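Local coordinates for malonyl coenzyme A-acyl carrier protein transacylase (Helicobacter pylori, PDB 2H1Y) that probably catalyses the transfer of the malonyl group from malonyl-CoA to the acyl carrier protein, yielding malonyl-ACP and free CoA, at residues F235-N240 against E244-K249; A75-S80 against A110-G115; D184-E189 against V200-M205; S157-Q160 against N164-C167; G291-K294 against P300-S303. All blocks are in the same frame, centred on the assembly; numbering follows the deposited sequence.

How the contacts relate
Along the chain the order is contact 2, contact 4, contact 3, contact 1, contact 5. Contacts 1 and 5 mark the two outermost strands of the mixed six-stranded sheet, 245-246 and 301-304, and their centres lie about 21 Å apart. Contact 2 pairs helices 69-90 and 105-116 of the same larger core; it touches contact 1, where F235 packs on L113. Contacts 3 and 4, with centres about 13 Å apart, belong to the smaller four-stranded antiparallel sheet and meet where L185 and L188 pack on V165. The centres of contacts 3 and 4 lie about 28 to 32 Å from those of contacts 1 and 2, so the five sites sample both subdomains of the transacylase.

Contact 1: residues F235-N240 against E244-K249; sequences FEIISN and EAYHNK
The carbonyl oxygen of I237 is approached by two neighbouring residues at once: Y246 N donates a hydrogen bond at 2.9 Å to I237 O, and A245 CA offers a C-H contact at 3.2 Å to I237 O. The return bond, I237 N to Y246 O at 3.0 Å, is almost straight (171°), so I237 and Y246 form an antiparallel hydrogen-bonded pair. The longest of the three backbone bonds is S239 N to E244 O, 3.3 Å. Together these make a beta hairpin whose strand 245-246 is an outermost strand of the mixed sheet. On one side Y246 CG sits between the backbone N and the carbonyl carbon (chi1 65°), which lays the ring alongside I237, the two side chains pointing the same way, while S239 CB meets the ring edge at Y246 CE1, 3.7 Å away. The phenol ends in a hydrogen bond to E107 of helix 105-116, which suits a tyrosine: its ring is buried yet its hydroxyl is satisfied. On the other face I238 CD1 packs on A245 CB at 3.9 Å. The small A245 methyl also lies 3.6 Å from E236 CD, the carbon of a carboxylate that forms a salt bridge with R276.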
# COMPACT_ATOMS: atom_id res chain seq x y z
N PHE A 235 2.42 -2.74 -17.43
CA PHE A 235 1.13 -3.30 -17.04
C PHE A 235 0.26 -2.21 -16.41
O PHE A 235 0.78 -1.22 -15.87
CB PHE A 235 1.30 -4.49 -16.08
CG PHE A 235 2.23 -4.21 -14.90
CD1 PHE A 235 1.78 -3.50 -13.79
CD2 PHE A 235 3.54 -4.68 -14.91
CE1 PHE A 235 2.63 -3.24 -12.72
CE2 PHE A 235 4.39 -4.45 -13.84
CZ PHE A 235 3.93 -3.73 -12.73
N GLU A 236 -1.05 -2.39 -16.48
CA GLU A 236 -2.00 -1.41 -15.95
C GLU A 236 -2.11 -1.50 -14.44
O GLU A 236 -1.86 -2.53 -13.85
CB GLU A 236 -3.37 -1.63 -16.59
CG GLU A 236 -4.15 -2.89 -16.16
CD GLU A 236 -5.44 -3.08 -16.96
OE1 GLU A 236 -6.31 -3.85 -16.51
OE2 GLU A 236 -5.59 -2.46 -18.04
N ILE A 237 -2.49 -0.40 -13.80
CA ILE A 237 -2.72 -0.46 -12.36
C ILE A 237 -4.15 -0.02 -12.05
O ILE A 237 -4.74 0.76 -12.80
CB ILE A 237 -1.63 0.31 -11.52
CG1 ILE A 237 -2.18 1.58 -10.93
CG2 ILE A 237 -0.37 0.62 -12.34
CD1 ILE A 237 -2.65 1.43 -9.55
N ILE A 238 -4.71 -0.54 -10.96
CA ILE A 238 -6.07 -0.24 -10.55
C ILE A 238 -6.07 0.84 -9.46
O ILE A 238 -5.41 0.70 -8.43
CB ILE A 238 -6.81 -1.51 -10.05
CG1 ILE A 238 -6.46 -2.72 -10.92
CG2 ILE A 238 -8.30 -1.29 -10.01
CD1 ILE A 238 -6.97 -2.67 -12.36
N SER A 239 -6.82 1.91 -9.70
CA SER A 239 -6.84 3.04 -8.78
C SER A 239 -7.64 2.74 -7.51
O SER A 239 -8.82 2.39 -7.59
CB SER A 239 -7.39 4.27 -9.50
OG SER A 239 -7.89 5.25 -8.59
N ASN A 240 -7.03 2.90 -6.34
CA ASN A 240 -7.79 2.87 -5.09
C ASN A 240 -8.87 3.94 -5.09
O ASN A 240 -9.91 3.78 -4.43
CB ASN A 240 -6.90 3.09 -3.86
CG ASN A 240 -5.93 1.93 -3.60
OD1 ASN A 240 -6.05 0.83 -4.13
ND2 ASN A 240 -4.96 2.19 -2.74
N GLU A 244 -10.78 2.13 -11.37
CA GLU A 244 -10.60 2.06 -12.82
C GLU A 244 -9.11 1.94 -13.15
O GLU A 244 -8.29 2.61 -12.53
CB GLU A 244 -11.21 3.31 -13.49
CG GLU A 244 -12.75 3.46 -13.27
CD GLU A 244 -13.30 4.87 -13.60
OE1 GLU A 244 -12.67 5.88 -13.20
OE2 GLU A 244 -14.39 4.95 -14.24
N ALA A 245 -8.78 1.07 -14.11
CA ALA A 245 -7.40 0.84 -14.56
C ALA A 245 -6.81 2.05 -15.26
O ALA A 245 -7.55 2.81 -15.86
CB ALA A 245 -7.35 -0.36 -15.50
N TYR A 246 -5.49 2.22 -15.17
CA TYR A 246 -4.74 3.27 -15.87
C TYR A 246 -3.31 2.86 -16.18
O TYR A 246 -2.74 2.00 -15.51
CB TYR A 246 -4.76 4.60 -15.12
CG TYR A 246 -4.07 4.61 -13.76
CD1 TYR A 246 -4.76 4.21 -12.60
CD2 TYR A 246 -2.76 5.07 -13.63
CE1 TYR A 246 -4.15 4.24 -11.35
CE2 TYR A 246 -2.13 5.09 -12.36
CZ TYR A 246 -2.83 4.68 -11.24
OH TYR A 246 -2.24 4.71 -10.01
N HIS A 247 -2.73 3.49 -17.21
CA HIS A 247 -1.45 3.05 -17.77
C HIS A 247 -0.66 4.19 -18.43
O HIS A 247 0.10 3.94 -19.38
CB HIS A 247 -1.70 1.95 -18.79
CG HIS A 247 -2.77 2.31 -19.78
ND1 HIS A 247 -4.09 2.48 -19.42
CD2 HIS A 247 -2.70 2.58 -21.11
CE1 HIS A 247 -4.80 2.82 -20.48
NE2 HIS A 247 -3.98 2.89 -21.52
N ASN A 248 -0.85 5.43 -17.95
CA ASN A 248 -0.01 6.57 -18.39
C ASN A 248 0.28 7.62 -17.32
O ASN A 248 -0.31 7.59 -16.22
CB ASN A 248 -0.52 7.22 -19.69
CG ASN A 248 -1.94 7.70 -19.59
OD1 ASN A 248 -2.80 7.19 -20.28
ND2 ASN A 248 -2.20 8.68 -18.72
N LYS A 249 1.16 8.56 -17.66
CA LYS A 249 1.64 9.57 -16.73
C LYS A 249 0.55 10.53 -16.28
O LYS A 249 0.41 10.81 -15.08
CB LYS A 249 2.79 10.36 -17.34
CG LYS A 249 3.27 11.50 -16.46
CD LYS A 249 4.70 11.89 -16.76
CE LYS A 249 5.03 13.17 -15.98
NZ LYS A 249 6.44 13.62 -16.18

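Contact 2: residues A75-S80 against A110-G115; sequences AIYLVS and AVSLSG
Y77 and S112 meet hydroxyl to hydroxyl across the gap between helices 69-90 and 105-116, two helices of the large alpha/beta core of the FabD fold. Helix 105-116 starts within the GHSLG sequence, the nucleophile-elbow signature of this family. The backbones stay well apart, the nearest CA atoms being those of S80 and A110 at 8.9 Å, and a long side chain is needed to bridge them. Tyrosine suits this place because its rigid ring spans the distance and carries a polar atom at its end. With CG anti to the backbone N (chi1 169°), the ring leaves the side of its helix and reaches across, and Y77 OH donates to S112 OG over 2.9 Å. The serine oxygen lies near the plane of the ring, at its edge, 3.4 Å from Y77 CE1. S112 OG in turn bonds to the carbonyl of L117, a few residues further along the chain, so that this small hydroxyl joins the tyrosine to the chain just beyond the end of its own helix and leaves neither buried oxygen without a partner. F119, A122 and L123 of helix 119-137 pack against the Y77 ring. One turn along helix 69-90, S80 bonds through its hydroxyl to L283 O, and its backbone oxygen faces the apolar L113: S80 O and L113 CD1 are 4.2 Å apart.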
# COMPACT_ATOMS: atom_id res chain seq x y z
N ALA A 75 10.19 2.16 3.16
CA ALA A 75 10.67 0.83 3.56
C ALA A 75 9.81 -0.25 2.90
O ALA A 75 10.33 -1.23 2.34
CB ALA A 75 10.64 0.68 5.06
N ILE A 76 8.49 -0.05 2.96
CA ILE A 76 7.56 -0.97 2.32
C ILE A 76 7.88 -0.97 0.82
O ILE A 76 8.06 -2.04 0.22
CB ILE A 76 6.09 -0.61 2.63
CG1 ILE A 76 5.84 -0.70 4.13
CG2 ILE A 76 5.14 -1.51 1.87
CD1 ILE A 76 4.53 -0.13 4.59
N TYR A 77 8.01 0.21 0.21
CA TYR A 77 8.38 0.22 -1.21
C TYR A 77 9.63 -0.61 -1.46
O TYR A 77 9.70 -1.37 -2.43
CB TYR A 77 8.56 1.64 -1.77
CG TYR A 77 9.20 1.67 -3.16
CD1 TYR A 77 8.49 1.25 -4.31
CD2 TYR A 77 10.52 2.09 -3.33
CE1 TYR A 77 9.09 1.26 -5.57
CE2 TYR A 77 11.12 2.11 -4.58
CZ TYR A 77 10.42 1.70 -5.69
OH TYR A 77 11.05 1.75 -6.92
N LEU A 78 10.61 -0.48 -0.57
CA LEU A 78 11.90 -1.14 -0.75
C LEU A 78 11.76 -2.65 -0.89
O LEU A 78 12.24 -3.25 -1.85
CB LEU A 78 12.80 -0.82 0.42
CG LEU A 78 14.28 -0.60 0.21
CD1 LEU A 78 14.92 -0.71 1.58
CD2 LEU A 78 14.91 -1.59 -0.82
N VAL A 79 11.11 -3.27 0.08
CA VAL A 79 10.93 -4.71 0.03
C VAL A 79 10.05 -5.13 -1.18
O VAL A 79 10.39 -6.08 -1.90
CB VAL A 79 10.43 -5.24 1.39
CG1 VAL A 79 10.21 -6.76 1.35
CG2 VAL A 79 11.42 -4.82 2.52
N SER A 80 8.96 -4.41 -1.43
CA SER A 80 8.17 -4.68 -2.64
C SER A 80 9.04 -4.67 -3.91
O SER A 80 8.95 -5.59 -4.73
CB SER A 80 7.04 -3.67 -2.79
OG SER A 80 6.05 -3.89 -1.81
N ALA A 110 3.19 0.04 -7.18
CA ALA A 110 2.69 -0.62 -8.39
C ALA A 110 3.02 0.21 -9.66
O ALA A 110 3.61 -0.31 -10.61
CB ALA A 110 1.23 -0.88 -8.27
N VAL A 111 2.66 1.50 -9.63
CA VAL A 111 3.08 2.47 -10.66
C VAL A 111 4.59 2.41 -10.97
O VAL A 111 5.00 2.33 -12.12
CB VAL A 111 2.67 3.91 -10.27
CG1 VAL A 111 3.37 4.96 -11.16
CG2 VAL A 111 1.16 4.08 -10.32
N SER A 112 5.42 2.44 -9.92
CA SER A 112 6.86 2.39 -10.09
C SER A 112 7.30 1.15 -10.84
O SER A 112 8.02 1.23 -11.84
CB SER A 112 7.56 2.46 -8.74
OG SER A 112 8.93 2.14 -8.86
N LEU A 113 6.87 -0.00 -10.37
CA LEU A 113 7.32 -1.26 -10.93
C LEU A 113 6.77 -1.49 -12.32
O LEU A 113 7.34 -2.23 -13.10
CB LEU A 113 7.01 -2.42 -9.97
CG LEU A 113 8.08 -2.29 -8.88
CD1 LEU A 113 7.62 -2.84 -7.57
CD2 LEU A 113 9.41 -2.93 -9.31
N SER A 114 5.67 -0.81 -12.65
CA SER A 114 5.18 -0.79 -14.02
C SER A 114 6.22 -0.18 -14.98
O SER A 114 6.28 -0.55 -16.15
CB SER A 114 3.87 -0.03 -14.10
OG SER A 114 3.12 -0.52 -15.18
N GLY A 115 7.03 0.75 -14.46
CA GLY A 115 8.17 1.31 -15.19
C GLY A 115 8.15 2.83 -15.26
O GLY A 115 8.97 3.45 -15.94

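Contact 3: residues D184-E189 against V200-M205; sequences DLKALE and VVFLEM
F202 is swung from its strand with CG beside the backbone N (chi1 -81°), which sends the ring toward the turn at L185 and K186. The E189 chain is bent about its CB-CG bond (chi2 84°), bringing its carboxylate to the same aromatic group. The far end of the ring then meets K186: F202 CZ is 3.5 Å from K186 CB and equally close to the CA, which lies at the ring edge near its plane. The side chains of K186 and F202 run at about a right angle, so the lysine contributes its aliphatic base here while its ammonium leads away. L185 approaches the neighbouring ring carbon at a slant, L185 CB to F202 CE1 being 4.0 Å.

These residues belong to the small ferredoxin-like subdomain, built as beta-alpha-beta-beta-alpha-beta. F202 stands on strand 199-202, an outermost strand of its four-stranded antiparallel sheet, and the segment 184-189 leads into helix 189-195, which connects back to that strand. A phenylalanine fits because it extends far enough from the sheet to reach the end of helix 182-185 with its rim, its ring also making a cation-pi contact with K182 and touching M145. E189 OE1 sits at the ring edge 4.1 Å from F202 CE2, where the partly positive ring hydrogens should suit a carboxylate whose plane is turned 63° from the ring. Its other oxygen, E189 OE2, rests 3.6 Å from V200 CG1.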
# COMPACT_ATOMS: atom_id res chain seq x y z
N ASP A 184 -12.79 12.81 18.39
CA ASP A 184 -14.01 12.68 17.60
C ASP A 184 -14.28 11.24 17.16
O ASP A 184 -15.43 10.84 17.02
CB ASP A 184 -13.97 13.61 16.38
CG ASP A 184 -14.21 15.07 16.74
OD1 ASP A 184 -15.38 15.43 16.96
OD2 ASP A 184 -13.24 15.86 16.77
N LEU A 185 -13.21 10.46 16.95
CA LEU A 185 -13.30 9.03 16.65
C LEU A 185 -13.51 8.23 17.93
O LEU A 185 -14.45 7.41 18.06
CB LEU A 185 -12.00 8.54 15.99
CG LEU A 185 -11.61 8.99 14.59
CD1 LEU A 185 -10.14 8.71 14.34
CD2 LEU A 185 -12.48 8.30 13.55
N LYS A 186 -12.61 8.49 18.87
CA LYS A 186 -12.55 7.92 20.20
C LYS A 186 -13.80 8.28 21.00
O LYS A 186 -13.75 8.30 22.23
CB LYS A 186 -11.30 8.52 20.87
CG LYS A 186 -10.61 7.73 21.99
CD LYS A 186 -9.39 8.54 22.51
CE LYS A 186 -8.85 8.01 23.85
NZ LYS A 186 -9.78 8.27 25.00
N ALA A 187 -14.90 8.59 20.31
CA ALA A 187 -16.12 9.09 20.95
C ALA A 187 -17.35 8.55 20.25
O ALA A 187 -18.47 8.73 20.73
CB ALA A 187 -16.15 10.62 20.94
N LEU A 188 -17.13 7.92 19.10
CA LEU A 188 -18.15 7.20 18.36
C LEU A 188 -18.33 5.78 18.91
O LEU A 188 -19.26 5.07 18.48
CB LEU A 188 -17.71 7.10 16.90
CG LEU A 188 -18.19 7.95 15.73
CD1 LEU A 188 -18.56 9.38 16.09
CD2 LEU A 188 -17.08 7.92 14.68
N GLU A 189 -17.45 5.37 19.83
CA GLU A 189 -17.45 4.02 20.44
C GLU A 189 -18.84 3.47 20.78
O GLU A 189 -19.22 2.41 20.28
CB GLU A 189 -16.54 3.97 21.68
CG GLU A 189 -15.32 2.98 21.62
CD GLU A 189 -14.06 3.56 20.92
OE1 GLU A 189 -13.00 3.74 21.59
OE2 GLU A 189 -14.12 3.83 19.70
N VAL A 200 -12.80 -2.39 17.87
CA VAL A 200 -12.40 -1.05 17.44
C VAL A 200 -10.96 -0.70 17.87
O VAL A 200 -10.71 -0.29 19.01
CB VAL A 200 -13.40 0.06 17.88
CG1 VAL A 200 -12.99 1.39 17.34
CG2 VAL A 200 -14.79 -0.24 17.40
N VAL A 201 -10.02 -0.85 16.93
CA VAL A 201 -8.59 -0.62 17.17
C VAL A 201 -8.15 0.70 16.54
O VAL A 201 -8.42 0.95 15.37
CB VAL A 201 -7.73 -1.75 16.55
CG1 VAL A 201 -6.22 -1.47 16.70
CG2 VAL A 201 -8.09 -3.11 17.13
N PHE A 202 -7.45 1.53 17.32
CA PHE A 202 -6.77 2.70 16.78
C PHE A 202 -5.43 2.33 16.16
O PHE A 202 -4.61 1.69 16.79
CB PHE A 202 -6.54 3.74 17.87
CG PHE A 202 -7.73 4.57 18.17
CD1 PHE A 202 -7.93 5.77 17.50
CD2 PHE A 202 -8.67 4.14 19.10
CE1 PHE A 202 -9.04 6.54 17.76
CE2 PHE A 202 -9.79 4.91 19.37
CZ PHE A 202 -9.98 6.11 18.70
N LEU A 203 -5.20 2.76 14.92
CA LEU A 203 -3.89 2.58 14.30
C LEU A 203 -2.87 3.49 14.98
O LEU A 203 -3.22 4.44 15.67
CB LEU A 203 -3.96 2.80 12.79
CG LEU A 203 -4.01 1.55 11.89
CD1 LEU A 203 -4.95 0.46 12.40
CD2 LEU A 203 -4.35 1.88 10.45
N GLU A 204 -1.60 3.18 14.79
CA GLU A 204 -0.53 3.85 15.51
C GLU A 204 0.14 4.87 14.61
O GLU A 204 1.03 4.53 13.82
CB GLU A 204 0.48 2.80 16.00
CG GLU A 204 1.49 3.29 17.02
CD GLU A 204 1.99 2.17 17.90
OE1 GLU A 204 3.23 1.98 18.01
OE2 GLU A 204 1.13 1.46 18.48
N MET A 205 -0.31 6.12 14.72
CA MET A 205 0.12 7.22 13.85
C MET A 205 -0.72 8.46 14.16
O MET A 205 -1.91 8.35 14.48
CB MET A 205 -0.04 6.84 12.37
CG MET A 205 -1.43 6.29 12.01
SD MET A 205 -1.50 5.42 10.43
CE MET A 205 -0.79 3.82 10.87

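Contact 4: residues S157-Q160 against N164-C167; sequences SLCQ and NVWC
From S157 to Q160 the chain runs through the last turn of helix 152-160, and C159 alone makes the contacts with the strand beginning at V165. S157 faces away from the strand, its hydroxyl bonded back to the carbonyl of E153 one turn earlier. L158 takes the apolar flank, against L192 and M195 of helix 189-195. C159 then points at the strand, where the CA atoms of C159 and W166 come within 5.3 Å; so close an approach suits a small side chain. Its SG stands beside the backbone N (chi1 -77°) and is wedged between two side chains of one sheet face: C159 SG is 3.5 Å from V165 CG1 and 3.8 Å from C167 SG. The latter is a packing distance and not a disulfide. Alongside, C159 CB lies 3.5 Å from V165 O, and L178 on the next strand touches both cysteines. A water lies between C159 O and V165 O, linking the helix end to the strand, although the modelled separations are so short that its exact position is doubtful. Q160, the last helical residue, directs its side chain away from the strand. W166, alternating with its neighbours, projects from the other side of the strand toward C211 and P212. Strand 142-148, helix 152-160 and strand 165-172 form the first beta-alpha-beta unit of the ferredoxin-like subdomain, and this contact is where its helix packs on its second strand.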
# COMPACT_ATOMS: atom_id res chain seq x y z
N SER A 157 -22.84 6.69 6.09
CA SER A 157 -23.82 7.67 6.55
C SER A 157 -23.57 8.15 7.97
O SER A 157 -23.93 9.28 8.30
CB SER A 157 -25.26 7.21 6.36
OG SER A 157 -25.40 5.86 6.70
N LEU A 158 -22.95 7.33 8.80
CA LEU A 158 -22.55 7.80 10.13
C LEU A 158 -21.49 8.89 10.03
O LEU A 158 -21.57 9.91 10.71
CB LEU A 158 -22.08 6.67 11.03
CG LEU A 158 -21.36 7.06 12.32
CD1 LEU A 158 -22.27 7.79 13.27
CD2 LEU A 158 -20.82 5.83 13.00
N CYS A 159 -20.50 8.70 9.16
CA CYS A 159 -19.43 9.70 9.04
C CYS A 159 -19.95 11.00 8.48
O CYS A 159 -19.56 12.07 8.93
CB CYS A 159 -18.26 9.17 8.21
SG CYS A 159 -17.22 8.01 9.11
N GLN A 160 -20.85 10.89 7.51
CA GLN A 160 -21.43 12.04 6.81
C GLN A 160 -22.33 12.89 7.69
O GLN A 160 -22.49 14.08 7.45
CB GLN A 160 -22.19 11.60 5.56
CG GLN A 160 -21.25 11.15 4.43
CD GLN A 160 -22.00 10.74 3.18
OE1 GLN A 160 -23.24 10.84 3.13
NE2 GLN A 160 -21.27 10.28 2.16
N ASN A 164 -15.77 15.83 11.57
CA ASN A 164 -14.37 15.46 11.76
C ASN A 164 -14.01 13.97 11.64
O ASN A 164 -12.96 13.54 12.11
CB ASN A 164 -13.82 16.11 13.04
CG ASN A 164 -13.68 17.64 12.91
OD1 ASN A 164 -13.84 18.37 13.88
ND2 ASN A 164 -13.38 18.11 11.69
N VAL A 165 -14.86 13.21 10.95
CA VAL A 165 -14.68 11.77 10.81
C VAL A 165 -15.01 11.35 9.39
O VAL A 165 -16.03 11.75 8.83
CB VAL A 165 -15.58 10.99 11.82
CG1 VAL A 165 -15.35 9.51 11.69
CG2 VAL A 165 -15.30 11.39 13.26
N TRP A 166 -14.16 10.54 8.79
CA TRP A 166 -14.37 10.09 7.44
C TRP A 166 -13.99 8.62 7.29
O TRP A 166 -13.10 8.13 7.97
CB TRP A 166 -13.50 10.91 6.48
CG TRP A 166 -13.89 12.37 6.37
CD1 TRP A 166 -14.79 12.92 5.48
CD2 TRP A 166 -13.40 13.46 7.17
NE1 TRP A 166 -14.87 14.28 5.69
CE2 TRP A 166 -14.04 14.64 6.72
CE3 TRP A 166 -12.48 13.55 8.22
CZ2 TRP A 166 -13.80 15.88 7.28
CZ3 TRP A 166 -12.24 14.78 8.78
CH2 TRP A 166 -12.91 15.94 8.31
N CYS A 167 -14.67 7.94 6.38
CA CYS A 167 -14.24 6.63 5.91
C CYS A 167 -12.98 6.71 5.03
O CYS A 167 -12.93 7.45 4.04
CB CYS A 167 -15.38 5.99 5.12
SG CYS A 167 -16.84 5.63 6.12
O HOH W 1 -17.77 13.57 8.33

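Contact 5: residues G291-K294 against P300-S303; sequences GLNK and PTIS
The helical segment 291-294 passes beside strand 301-304 at a distance, with the CA atoms of N293 and T301, the nearest pair, 7.9 Å apart. That gap is crossed by two polar side chains, each directed at the other segment. N293 ND2 donates to T301 OG1 over 3.3 Å, a long bond but a fairly straight one, with 152° at the hydrogen. The hydroxyl oxygen lies 17° out of the amide plane, close to the direction in which an N-H points, and the two side chains cross at about a right angle.

The residues belong to a beta-alpha-beta unit: strand 279-283 leads through helix 288-294 to strand 301-304, which runs parallel to the first and is an outermost strand of the mixed sheet. The bond thus ties the helix to the strand that follows it. Asparagine suits the buried position because its amide can donate and accept at once: while ND2 serves T301, OD1 takes a hydrogen bond from Y266 of helix 266-271, and the two together should fix the rotation of the amide. V270 of the same helix packs on N293.

T301 is apt in its turn, since a beta-branched residue is at home in a strand. With OG1 beside its backbone N (chi1 -62°), it presents the hydroxyl to the asparagine, while its side chain also touches F280 and E282 of the adjacent strand and K290 of the helix.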
# COMPACT_ATOMS: atom_id res chain seq x y z
N GLY A 291 -4.53 -11.67 3.61
CA GLY A 291 -5.58 -11.70 4.62
C GLY A 291 -6.87 -11.10 4.09
O GLY A 291 -7.89 -11.78 4.10
N LEU A 292 -6.81 -9.86 3.60
CA LEU A 292 -8.00 -9.20 3.10
C LEU A 292 -8.70 -9.96 1.98
O LEU A 292 -9.92 -9.92 1.88
CB LEU A 292 -7.70 -7.77 2.67
CG LEU A 292 -7.20 -6.78 3.74
CD1 LEU A 292 -6.92 -5.40 3.12
CD2 LEU A 292 -8.15 -6.64 4.97
N ASN A 293 -7.94 -10.67 1.16
CA ASN A 293 -8.52 -11.48 0.08
C ASN A 293 -9.24 -12.73 0.54
O ASN A 293 -10.11 -13.23 -0.16
CB ASN A 293 -7.47 -11.87 -0.96
CG ASN A 293 -6.93 -10.68 -1.74
OD1 ASN A 293 -7.37 -9.52 -1.57
ND2 ASN A 293 -5.95 -10.95 -2.59
N LYS A 294 -8.87 -13.26 1.70
CA LYS A 294 -9.58 -14.42 2.25
C LYS A 294 -11.06 -14.11 2.20
O LYS A 294 -11.84 -14.93 1.72
CB LYS A 294 -9.16 -14.70 3.70
CG LYS A 294 -7.77 -15.32 3.89
CD LYS A 294 -7.54 -16.51 2.95
CE LYS A 294 -6.12 -17.04 3.09
NZ LYS A 294 -6.02 -18.38 2.48
N PRO A 300 -5.95 -17.98 -4.95
CA PRO A 300 -4.83 -17.92 -4.01
C PRO A 300 -3.99 -16.65 -4.12
O PRO A 300 -4.04 -15.93 -5.15
CB PRO A 300 -3.98 -19.16 -4.37
CG PRO A 300 -4.83 -19.96 -5.36
CD PRO A 300 -5.70 -18.95 -6.03
N THR A 301 -3.26 -16.38 -3.04
CA THR A 301 -2.29 -15.31 -2.97
C THR A 301 -1.04 -15.93 -2.37
O THR A 301 -1.03 -16.31 -1.20
CB THR A 301 -2.77 -14.13 -2.07
OG1 THR A 301 -3.96 -13.53 -2.59
CG2 THR A 301 -1.69 -13.06 -1.98
N ILE A 302 0.00 -16.06 -3.17
CA ILE A 302 1.32 -16.40 -2.65
C ILE A 302 1.95 -15.10 -2.19
O ILE A 302 2.00 -14.14 -2.97
CB ILE A 302 2.21 -17.03 -3.74
CG1 ILE A 302 1.56 -18.31 -4.26
CG2 ILE A 302 3.62 -17.29 -3.20
CD1 ILE A 302 1.47 -18.33 -5.73
N SER A 303 2.41 -15.06 -0.95
CA SER A 303 3.07 -13.86 -0.46
C SER A 303 4.56 -14.00 -0.69
O SER A 303 5.16 -15.02 -0.38
CB SER A 303 2.72 -13.53 1.00
OG SER A 303 2.57 -14.69 1.80